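Local coordinates for alpha-L-rhamnosidase (PDB 3W5M), which hydrolyses terminal alpha-L-rhamnose from plant flavonoid glycosides and gum arabic, and binds L-rhamnose through a calcium-dependent carbohydrate-binding module, at residues Glu136-Pro144 and Phe252-Asp261; Asp168-Asp179 and Pro233-Thr244. All blocks are in the same frame, centred on the assembly; numbering follows the deposited sequence.

Contact 1. Residues Glu136-Pro144 and Phe252-Asp261; sequences EGSSWIWFP and FSDASWKSTD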
loop_
_atom_site.group_PDB
_atom_site.type_symbol
_atom_site.label_atom_id
_atom_site.label_comp_id
_atom_site.label_asym_id
_atom_site.label_seq_id
_atom_site.Cartn_x
_atom_site.Cartn_y
_atom_site.Cartn_z
ATOM N N GLU A 136 -25.858 -1.855 -25.782
ATOM C CA GLU A 136 -26.088 -1.068 -26.995
ATOM C C GLU A 136 -26.964 -1.836 -27.976
ATOM O O GLU A 136 -26.791 -3.036 -28.183
ATOM C CB GLU A 136 -24.751 -0.701 -27.653
ATOM C CG GLU A 136 -23.817 0.007 -26.690
ATOM C CD GLU A 136 -22.655 0.730 -27.356
ATOM O OE1 GLU A 136 -22.778 1.165 -28.527
ATOM O OE2 GLU A 136 -21.614 0.880 -26.683
ATOM N N GLY A 137 -27.927 -1.145 -28.559
ATOM C CA GLY A 137 -28.900 -1.810 -29.417
ATOM C C GLY A 137 -30.133 -2.280 -28.660
ATOM O O GLY A 137 -31.116 -2.642 -29.288
ATOM N N SER A 138 -30.099 -2.265 -27.324
ATOM C CA SER A 138 -31.234 -2.700 -26.536
ATOM C C SER A 138 -32.079 -1.511 -26.075
ATOM O O SER A 138 -31.723 -0.338 -26.304
ATOM C CB SER A 138 -30.780 -3.520 -25.327
ATOM O OG SER A 138 -31.893 -4.231 -24.836
ATOM N N SER A 139 -33.205 -1.822 -25.453
ATOM C CA SER A 139 -34.118 -0.793 -24.955
ATOM C C SER A 139 -34.472 -1.060 -23.519
ATOM O O SER A 139 -34.596 -2.236 -23.106
ATOM C CB SER A 139 -35.390 -0.828 -25.777
ATOM O OG SER A 139 -35.082 -0.484 -27.111
ATOM N N TRP A 140 -34.638 0.016 -22.741
ATOM C CA TRP A 140 -35.224 -0.085 -21.413
ATOM C C TRP A 140 -36.714 -0.284 -21.586
ATOM O O TRP A 140 -37.345 0.474 -22.326
ATOM C CB TRP A 140 -35.028 1.195 -20.605
ATOM C CG TRP A 140 -33.596 1.489 -20.287
ATOM C CD1 TRP A 140 -32.726 2.187 -21.047
ATOM C CD2 TRP A 140 -32.906 1.149 -19.083
ATOM N NE1 TRP A 140 -31.500 2.266 -20.419
ATOM C CE2 TRP A 140 -31.586 1.641 -19.206
ATOM C CE3 TRP A 140 -33.272 0.468 -17.909
ATOM C CZ2 TRP A 140 -30.626 1.498 -18.188
ATOM C CZ3 TRP A 140 -32.317 0.299 -16.917
ATOM C CH2 TRP A 140 -31.004 0.819 -17.060
ATOM N N ILE A 141 -37.265 -1.322 -20.960
ATOM C CA ILE A 141 -38.688 -1.604 -21.103
ATOM C C ILE A 141 -39.402 -1.645 -19.762
ATOM O O ILE A 141 -38.777 -1.829 -18.701
ATOM C CB ILE A 141 -38.976 -2.905 -21.917
ATOM C CG1 ILE A 141 -38.404 -4.151 -21.242
ATOM C CG2 ILE A 141 -38.427 -2.774 -23.305
ATOM C CD1 ILE A 141 -38.993 -5.432 -21.812
ATOM N N TRP A 142 -40.725 -1.442 -19.809
ATOM C CA TRP A 142 -41.573 -1.579 -18.636
ATOM C C TRP A 142 -42.942 -2.012 -19.088
ATOM O O TRP A 142 -43.176 -2.199 -20.277
ATOM C CB TRP A 142 -41.634 -0.224 -17.875
ATOM C CG TRP A 142 -42.117 -0.334 -16.501
ATOM C CD1 TRP A 142 -43.287 0.194 -15.996
ATOM C CD2 TRP A 142 -41.460 -0.977 -15.398
ATOM N NE1 TRP A 142 -43.387 -0.091 -14.659
ATOM C CE2 TRP A 142 -42.294 -0.809 -14.260
ATOM C CE3 TRP A 142 -40.258 -1.691 -15.261
ATOM C CZ2 TRP A 142 -41.972 -1.345 -12.994
ATOM C CZ3 TRP A 142 -39.931 -2.214 -13.989
ATOM C CH2 TRP A 142 -40.794 -2.031 -12.879
ATOM N N PHE A 143 -43.848 -2.184 -18.135
ATOM C CA PHE A 143 -45.258 -2.351 -18.460
ATOM C C PHE A 143 -45.802 -1.056 -19.118
ATOM O O PHE A 143 -45.349 0.056 -18.760
ATOM C CB PHE A 143 -46.049 -2.723 -17.201
ATOM C CG PHE A 143 -47.511 -2.960 -17.479
ATOM C CD1 PHE A 143 -47.949 -4.201 -17.937
ATOM C CD2 PHE A 143 -48.432 -1.908 -17.392
ATOM C CE1 PHE A 143 -49.286 -4.412 -18.230
ATOM C CE2 PHE A 143 -49.770 -2.110 -17.715
ATOM C CZ PHE A 143 -50.200 -3.364 -18.126
ATOM N N PRO A 144 -46.733 -1.186 -20.092
ATOM C CA PRO A 144 -47.262 0.010 -20.758
ATOM C C PRO A 144 -48.205 0.778 -19.846
ATOM O O PRO A 144 -49.430 0.661 -19.967
ATOM C CB PRO A 144 -48.014 -0.557 -21.977
ATOM C CG PRO A 144 -48.371 -1.965 -21.572
ATOM C CD PRO A 144 -47.157 -2.421 -20.793
ATOM N N PHE A 252 -32.845 -8.741 -27.686
ATOM C CA PHE A 252 -32.933 -7.558 -26.820
ATOM C C PHE A 252 -34.187 -7.524 -25.987
ATOM O O PHE A 252 -35.163 -8.190 -26.316
ATOM C CB PHE A 252 -32.944 -6.308 -27.707
ATOM C CG PHE A 252 -31.734 -6.181 -28.584
ATOM C CD1 PHE A 252 -30.482 -5.925 -28.025
ATOM C CD2 PHE A 252 -31.838 -6.316 -29.966
ATOM C CE1 PHE A 252 -29.359 -5.777 -28.832
ATOM C CE2 PHE A 252 -30.711 -6.183 -30.777
ATOM C CZ PHE A 252 -29.477 -5.924 -30.200
ATOM N N SER A 253 -34.174 -6.710 -24.922
ATOM C CA SER A 253 -35.408 -6.263 -24.287
ATOM C C SER A 253 -36.034 -5.207 -25.225
ATOM O O SER A 253 -35.358 -4.261 -25.682
ATOM C CB SER A 253 -35.128 -5.675 -22.900
ATOM O OG SER A 253 -34.027 -4.759 -22.961
ATOM N N ASP A 254 -37.305 -5.397 -25.548
ATOM C CA ASP A 254 -37.976 -4.553 -26.560
ATOM C C ASP A 254 -39.469 -4.905 -26.570
ATOM O O ASP A 254 -39.919 -5.663 -25.704
ATOM C CB ASP A 254 -37.311 -4.646 -27.957
ATOM C CG ASP A 254 -37.350 -6.054 -28.561
ATOM O OD1 ASP A 254 -38.238 -6.855 -28.232
ATOM O OD2 ASP A 254 -36.463 -6.354 -29.387
ATOM N N ALA A 255 -40.244 -4.333 -27.505
ATOM C CA ALA A 255 -41.711 -4.528 -27.527
ATOM C C ALA A 255 -42.168 -5.931 -27.985
ATOM O O ALA A 255 -43.368 -6.238 -27.994
ATOM C CB ALA A 255 -42.392 -3.438 -28.373
ATOM N N SER A 256 -41.220 -6.770 -28.377
ATOM C CA SER A 256 -41.530 -8.189 -28.628
ATOM C C SER A 256 -41.793 -8.993 -27.342
ATOM O O SER A 256 -42.243 -10.157 -27.416
ATOM C CB SER A 256 -40.405 -8.827 -29.446
ATOM O OG SER A 256 -40.376 -8.220 -30.730
ATOM N N TRP A 257 -41.496 -8.403 -26.176
ATOM C CA TRP A 257 -41.764 -9.035 -24.886
ATOM C C TRP A 257 -43.188 -8.735 -24.498
ATOM O O TRP A 257 -43.699 -7.660 -24.815
ATOM C CB TRP A 257 -40.854 -8.492 -23.777
ATOM C CG TRP A 257 -39.419 -8.945 -23.881
ATOM C CD1 TRP A 257 -38.510 -8.639 -24.871
ATOM C CD2 TRP A 257 -38.728 -9.754 -22.937
ATOM N NE1 TRP A 257 -37.300 -9.221 -24.585
ATOM C CE2 TRP A 257 -37.408 -9.920 -23.411
ATOM C CE3 TRP A 257 -39.103 -10.379 -21.733
ATOM C CZ2 TRP A 257 -36.449 -10.699 -22.719
ATOM C CZ3 TRP A 257 -38.148 -11.146 -21.043
ATOM C CH2 TRP A 257 -36.848 -11.297 -21.546
ATOM N N LYS A 258 -43.812 -9.676 -23.802
ATOM C CA LYS A 258 -45.146 -9.465 -23.228
ATOM C C LYS A 258 -44.972 -9.036 -21.789
ATOM O O LYS A 258 -44.022 -9.462 -21.133
ATOM C CB LYS A 258 -45.978 -10.754 -23.277
ATOM C CG LYS A 258 -46.389 -11.209 -24.662
ATOM C CD LYS A 258 -47.320 -10.189 -25.319
ATOM C CE LYS A 258 -48.224 -10.822 -26.375
ATOM N NZ LYS A 258 -49.454 -11.427 -25.794
ATOM N N SER A 259 -45.887 -8.200 -21.289
ATOM C CA SER A 259 -45.839 -7.755 -19.908
ATOM C C SER A 259 -47.202 -7.807 -19.223
ATOM O O SER A 259 -48.227 -7.717 -19.891
ATOM C CB SER A 259 -45.266 -6.333 -19.817
ATOM O OG SER A 259 -45.181 -5.973 -18.423
ATOM N N THR A 260 -47.207 -7.940 -17.896
ATOM C CA THR A 260 -48.464 -7.813 -17.145
ATOM C C THR A 260 -48.277 -7.046 -15.861
ATOM O O THR A 260 -47.181 -7.055 -15.305
ATOM C CB THR A 260 -49.139 -9.169 -16.855
ATOM O OG1 THR A 260 -50.474 -8.936 -16.394
ATOM C CG2 THR A 260 -48.345 -9.986 -15.815
ATOM N N ASP A 261 -49.349 -6.387 -15.408
ATOM C CA ASP A 261 -49.361 -5.650 -14.139
ATOM C C ASP A 261 -50.155 -6.297 -12.994
ATOM O O ASP A 261 -50.368 -5.654 -11.965
ATOM C CB ASP A 261 -49.854 -4.202 -14.353
ATOM C CG ASP A 261 -51.302 -4.120 -14.907
ATOM O OD1 ASP A 261 -51.876 -5.146 -15.343
ATOM O OD2 ASP A 261 -51.873 -2.995 -14.932
#

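Contact 2. Residues Asp168-Asp179 and Pro233-Thr244; sequences DITGATLAISAD and PAGWICVLVLTT. With CA (calcium ion), chain B.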
loop_
_atom_site.group_PDB
_atom_site.type_symbol
_atom_site.label_atom_id
_atom_site.label_comp_id
_atom_site.label_asym_id
_atom_site.label_seq_id
_atom_site.Cartn_x
_atom_site.Cartn_y
_atom_site.Cartn_z
ATOM N N ASP A 168 -26.225 -25.080 -32.850
ATOM C CA ASP A 168 -24.769 -25.092 -32.644
ATOM C C ASP A 168 -24.257 -23.917 -31.820
ATOM O O ASP A 168 -23.261 -23.290 -32.160
ATOM C CB ASP A 168 -24.030 -25.173 -33.985
ATOM C CG ASP A 168 -24.286 -26.490 -34.711
ATOM O OD1 ASP A 168 -24.512 -27.532 -34.036
ATOM O OD2 ASP A 168 -24.281 -26.481 -35.959
ATOM N N ILE A 169 -24.947 -23.644 -30.725
ATOM C CA ILE A 169 -24.577 -22.587 -29.816
ATOM C C ILE A 169 -23.330 -23.023 -29.054
ATOM O O ILE A 169 -23.339 -24.069 -28.400
ATOM C CB ILE A 169 -25.723 -22.293 -28.824
ATOM C CG1 ILE A 169 -26.887 -21.609 -29.538
ATOM C CG2 ILE A 169 -25.230 -21.435 -27.664
ATOM C CD1 ILE A 169 -28.190 -21.617 -28.750
ATOM N N THR A 170 -22.268 -22.226 -29.130
ATOM C CA THR A 170 -21.050 -22.511 -28.351
ATOM C C THR A 170 -20.906 -21.637 -27.089
ATOM O O THR A 170 -20.117 -21.950 -26.202
ATOM C CB THR A 170 -19.768 -22.398 -29.209
ATOM O OG1 THR A 170 -19.687 -21.092 -29.787
ATOM C CG2 THR A 170 -19.770 -23.433 -30.340
ATOM N N GLY A 171 -21.665 -20.548 -27.007
ATOM C CA GLY A 171 -21.555 -19.636 -25.859
ATOM C C GLY A 171 -22.796 -18.776 -25.730
ATOM O O GLY A 171 -23.451 -18.488 -26.736
ATOM N N ALA A 172 -23.136 -18.390 -24.498
ATOM C CA ALA A 172 -24.313 -17.550 -24.266
ATOM C C ALA A 172 -24.076 -16.681 -23.054
ATOM O O ALA A 172 -23.664 -17.172 -22.002
ATOM C CB ALA A 172 -25.571 -18.396 -24.076
ATOM N N THR A 173 -24.324 -15.385 -23.196
ATOM C CA THR A 173 -24.192 -14.464 -22.058
ATOM C C THR A 173 -25.410 -13.573 -21.974
ATOM O O THR A 173 -26.010 -13.227 -23.001
ATOM C CB THR A 173 -22.956 -13.550 -22.145
ATOM O OG1 THR A 173 -23.059 -12.718 -23.327
ATOM C CG2 THR A 173 -21.653 -14.375 -22.158
ATOM N N LEU A 174 -25.779 -13.237 -20.744
ATOM C CA LEU A 174 -26.866 -12.302 -20.500
ATOM C C LEU A 174 -26.340 -11.092 -19.747
ATOM O O LEU A 174 -25.756 -11.242 -18.676
ATOM C CB LEU A 174 -27.986 -12.978 -19.693
ATOM C CG LEU A 174 -29.163 -12.069 -19.314
ATOM C CD1 LEU A 174 -29.961 -11.651 -20.538
ATOM C CD2 LEU A 174 -30.076 -12.751 -18.288
ATOM N N ALA A 175 -26.527 -9.899 -20.314
ATOM C CA ALA A 175 -26.217 -8.658 -19.597
ATOM C C ALA A 175 -27.586 -8.040 -19.263
ATOM O O ALA A 175 -28.473 -8.014 -20.103
ATOM C CB ALA A 175 -25.419 -7.715 -20.480
ATOM N N ILE A 176 -27.755 -7.590 -18.030
ATOM C CA ILE A 176 -29.086 -7.172 -17.572
ATOM C C ILE A 176 -28.932 -6.126 -16.465
ATOM O O ILE A 176 -28.031 -6.202 -15.626
ATOM C CB ILE A 176 -29.928 -8.391 -17.125
ATOM C CG1 ILE A 176 -31.354 -7.993 -16.691
ATOM C CG2 ILE A 176 -29.229 -9.132 -15.990
ATOM C CD1 ILE A 176 -32.374 -9.116 -16.737
ATOM N N SER A 177 -29.795 -5.121 -16.497
ATOM C CA SER A 177 -29.844 -4.143 -15.443
ATOM C C SER A 177 -31.303 -3.734 -15.221
ATOM O O SER A 177 -32.103 -3.829 -16.151
ATOM C CB SER A 177 -29.035 -2.917 -15.881
ATOM O OG SER A 177 -28.871 -2.023 -14.789
ATOM N N ALA A 178 -31.653 -3.280 -14.014
ATOM C CA ALA A 178 -33.011 -2.746 -13.831
ATOM C C ALA A 178 -33.006 -1.598 -12.857
ATOM O O ALA A 178 -32.237 -1.599 -11.906
ATOM C CB ALA A 178 -33.976 -3.824 -13.343
ATOM N N ASP A 179 -33.876 -0.639 -13.126
ATOM C CA ASP A 179 -34.287 0.360 -12.158
ATOM C C ASP A 179 -35.654 -0.121 -11.621
ATOM O O ASP A 179 -36.669 0.099 -12.286
ATOM C CB ASP A 179 -34.449 1.687 -12.914
ATOM C CG ASP A 179 -34.797 2.861 -11.987
ATOM O OD1 ASP A 179 -35.272 2.599 -10.883
ATOM O OD2 ASP A 179 -34.640 4.023 -12.389
ATOM N N PRO A 233 -38.889 6.907 -11.981
ATOM C CA PRO A 233 -38.479 6.134 -13.180
ATOM C C PRO A 233 -38.348 4.629 -12.954
ATOM O O PRO A 233 -37.911 4.196 -11.895
ATOM C CB PRO A 233 -37.134 6.744 -13.560
ATOM C CG PRO A 233 -37.167 8.133 -12.992
ATOM C CD PRO A 233 -37.985 8.050 -11.727
ATOM N N ALA A 234 -38.768 3.851 -13.941
ATOM C CA ALA A 234 -38.625 2.403 -13.877
ATOM C C ALA A 234 -38.347 1.919 -15.260
ATOM O O ALA A 234 -38.752 2.533 -16.258
ATOM C CB ALA A 234 -39.886 1.728 -13.344
ATOM N N GLY A 235 -37.635 0.803 -15.319
ATOM C CA GLY A 235 -37.361 0.159 -16.581
ATOM C C GLY A 235 -36.304 -0.912 -16.375
ATOM O O GLY A 235 -35.528 -0.855 -15.413
ATOM N N TRP A 236 -36.221 -1.855 -17.306
ATOM C CA TRP A 236 -35.148 -2.865 -17.207
ATOM C C TRP A 236 -34.679 -3.123 -18.632
ATOM O O TRP A 236 -35.406 -2.843 -19.595
ATOM C CB TRP A 236 -35.599 -4.146 -16.446
ATOM C CG TRP A 236 -36.578 -4.989 -17.189
ATOM C CD1 TRP A 236 -37.942 -4.849 -17.212
ATOM C CD2 TRP A 236 -36.278 -6.090 -18.063
ATOM N NE1 TRP A 236 -38.501 -5.796 -18.043
ATOM C CE2 TRP A 236 -37.510 -6.582 -18.561
ATOM C CE3 TRP A 236 -35.091 -6.725 -18.440
ATOM C CZ2 TRP A 236 -37.594 -7.672 -19.441
ATOM C CZ3 TRP A 236 -35.173 -7.823 -19.322
ATOM C CH2 TRP A 236 -36.415 -8.269 -19.813
ATOM N N ILE A 237 -33.441 -3.586 -18.778
ATOM C CA ILE A 237 -32.860 -3.709 -20.094
ATOM C C ILE A 237 -31.977 -4.967 -20.111
ATOM O O ILE A 237 -31.338 -5.296 -19.087
ATOM C CB ILE A 237 -32.010 -2.443 -20.375
ATOM C CG1 ILE A 237 -31.475 -2.430 -21.827
ATOM C CG2 ILE A 237 -30.878 -2.315 -19.327
ATOM C CD1 ILE A 237 -30.949 -1.052 -22.269
ATOM N N CYS A 238 -31.927 -5.674 -21.242
ATOM C CA CYS A 238 -31.012 -6.811 -21.325
ATOM C C CYS A 238 -30.538 -7.051 -22.749
ATOM O O CYS A 238 -31.145 -6.540 -23.714
ATOM C CB CYS A 238 -31.639 -8.094 -20.732
ATOM S SG CYS A 238 -32.893 -8.864 -21.791
ATOM N N VAL A 239 -29.428 -7.789 -22.873
ATOM C CA VAL A 239 -29.057 -8.411 -24.146
ATOM C C VAL A 239 -28.655 -9.853 -23.852
ATOM O O VAL A 239 -27.892 -10.118 -22.923
ATOM C CB VAL A 239 -27.880 -7.718 -24.886
ATOM C CG1 VAL A 239 -27.618 -8.405 -26.232
ATOM C CG2 VAL A 239 -28.165 -6.242 -25.123
ATOM N N LEU A 240 -29.189 -10.756 -24.649
ATOM C CA LEU A 240 -28.762 -12.152 -24.610
ATOM C C LEU A 240 -27.939 -12.367 -25.868
ATOM O O LEU A 240 -28.451 -12.229 -26.980
ATOM C CB LEU A 240 -29.969 -13.090 -24.543
ATOM C CG LEU A 240 -29.725 -14.605 -24.749
ATOM C CD1 LEU A 240 -28.952 -15.157 -23.564
ATOM C CD2 LEU A 240 -31.071 -15.296 -24.893
ATOM N N VAL A 241 -26.644 -12.628 -25.690
ATOM C CA VAL A 241 -25.737 -12.869 -26.839
ATOM C C VAL A 241 -25.521 -14.371 -27.013
ATOM O O VAL A 241 -25.057 -15.029 -26.106
ATOM C CB VAL A 241 -24.360 -12.211 -26.636
ATOM C CG1 VAL A 241 -23.416 -12.586 -27.783
ATOM C CG2 VAL A 241 -24.499 -10.688 -26.572
ATOM N N LEU A 242 -25.851 -14.897 -28.174
ATOM C CA LEU A 242 -25.584 -16.296 -28.450
ATOM C C LEU A 242 -24.462 -16.360 -29.471
ATOM O O LEU A 242 -24.580 -15.795 -30.570
ATOM C CB LEU A 242 -26.831 -16.980 -29.005
ATOM C CG LEU A 242 -28.146 -17.058 -28.215
ATOM C CD1 LEU A 242 -27.873 -17.391 -26.749
ATOM C CD2 LEU A 242 -29.021 -15.805 -28.357
ATOM N N THR A 243 -23.372 -17.025 -29.105
ATOM C CA THR A 243 -22.250 -17.207 -30.018
ATOM C C THR A 243 -22.332 -18.585 -30.688
ATOM O O THR A 243 -22.539 -19.596 -30.018
ATOM C CB THR A 243 -20.917 -17.045 -29.280
ATOM O OG1 THR A 243 -20.900 -15.766 -28.631
ATOM C CG2 THR A 243 -19.726 -17.157 -30.248
ATOM N N THR A 244 -22.231 -18.581 -32.014
ATOM C CA THR A 244 -22.081 -19.775 -32.849
ATOM C C THR A 244 -20.869 -19.529 -33.772
ATOM O O THR A 244 -20.375 -18.392 -33.854
ATOM C CB THR A 244 -23.357 -20.079 -33.693
ATOM O OG1 THR A 244 -23.499 -19.115 -34.741
ATOM C CG2 THR A 244 -24.634 -20.071 -32.830
HETATM CA CA CA B . -37.001 3.641 -9.680
HETATM O O HOH W 1 -24.764 -10.264 -23.410
HETATM O O HOH W 2 -35.401 5.606 -10.370
HETATM O O HOH W 3 -38.231 5.466 -8.685
HETATM O O HOH W 4 -35.430 4.652 -7.883
#

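Contact 1. Residues Glu136-Pro144 and Phe252-Asp261
Ile141 and Ser253 meet in the tight middle of this contact, within the beta-jelly-roll sandwich of CBM67. The segment 252-261 passes from one sheet to the other and lies along strand 139-142. Ser253 OG donates a 2.6 Å hydrogen bond to Ser139 O, in the carbonyl plane, and also accepts from Cys238 N, so the buried hydroxyl is gripped twice. Its chi1 of 47° sets OG between its own N and carbonyl carbon, facing Ser139. In return, Ser139 N gives a longer, bent hydrogen bond to Ser253 O (3.3 Å, 138°). Beside it, Ile141 CG2 rests 3.6 Å from Asp254 N, while Ile141 CD1 lies over a face of the Trp257 indole.

The solvent side is at the exposed Gly137, whose carbonyl O sits over the centre of the partly exposed Phe252 ring. At the other end, Phe143 and Asp261 are partly exposed but closely packed. The Phe143 ring and the Asp261 carboxylate are stacked, their planes 12° apart. With Phe143 cut back to an alanine, that carboxylate would probably lose the ring it lies against and be freer to turn. Asp261 CB makes a CH-pi contact 3.8 Å from the Phe143 ring centroid.

Contact 2. Residues Asp168-Asp179 and Pro233-Thr244
Ile176, Cys238 and Trp236 form the apolar centre of this antiparallel strand pair, the middle of a four-stranded sheet in the CBM67 beta-sandwich. Ile176 CB lies 4.0 Å from Cys238 CB. With CG1 anti to the backbone N (chi1 -178°), Ile176 reaches Trp236 with CD1, 4.0 Å from CE3. Leu174 CD1 packs on Cys238 CB, and Ala178 CB on Trp236 CB. All these side chains share the face that carries Ala172 and Leu242. Leu174 and Ile176 go on to touch strand 181-186 of the facing sheet, and Trp236 meets Phe159 and Trp257 edge-to-face.

Paired backbone hydrogen bonds run between the strands from Thr173 and Val241 to Asp179 and Gly235. On the other face, Thr173 and Val241 lie side by side, and a water links Thr173 OG1 to Val239 O. Near the start of strand 171-179 the pairing slips. Thr170 N and Gly171 N both donate to Thr243 O, at 2.8 and 3.3 Å, which is a classic beta bulge. Beside it, Thr243 N still donates to Gly171 O.

The opposite end carries the calcium ion needed for L-rhamnose binding. Asp179 OD1 and Pro233 O bind the calcium ion, at 2.4 and 2.5 Å, which probably makes up for the closeness of these two acceptors. Asn180, Asn228 and three waters complete the site. Asp179 and Asn180 also bind the sugar. Asp179 OD2 does not bind the metal: it accepts from Trp292 NE1, a second-shell residue, and, at 2.7 Å, from a water of the calcium's own first shell.

In the fold
From the N terminus, the chain enters CBM67 and lays down segment 136-144 first. After strand 156-165 of the five-stranded sheet comes strand 171-179, and the chain then runs through 53 residues before segment 233-244 returns beside it, closing the loop of contact 2. Strand 247-252 then forms the outer edge of the same sheet. Segment 252-261 leads on to the five-stranded sheet and closes contact 1 on the early segment. Contact 2 therefore sits wholly within the longer loop of contact 1; the two do not cross. They also touch directly: Ile141 N probably hydrogen-bonds to Trp236 O, joining strand 139-142 to strand 235-244 near the linker between the two sheets.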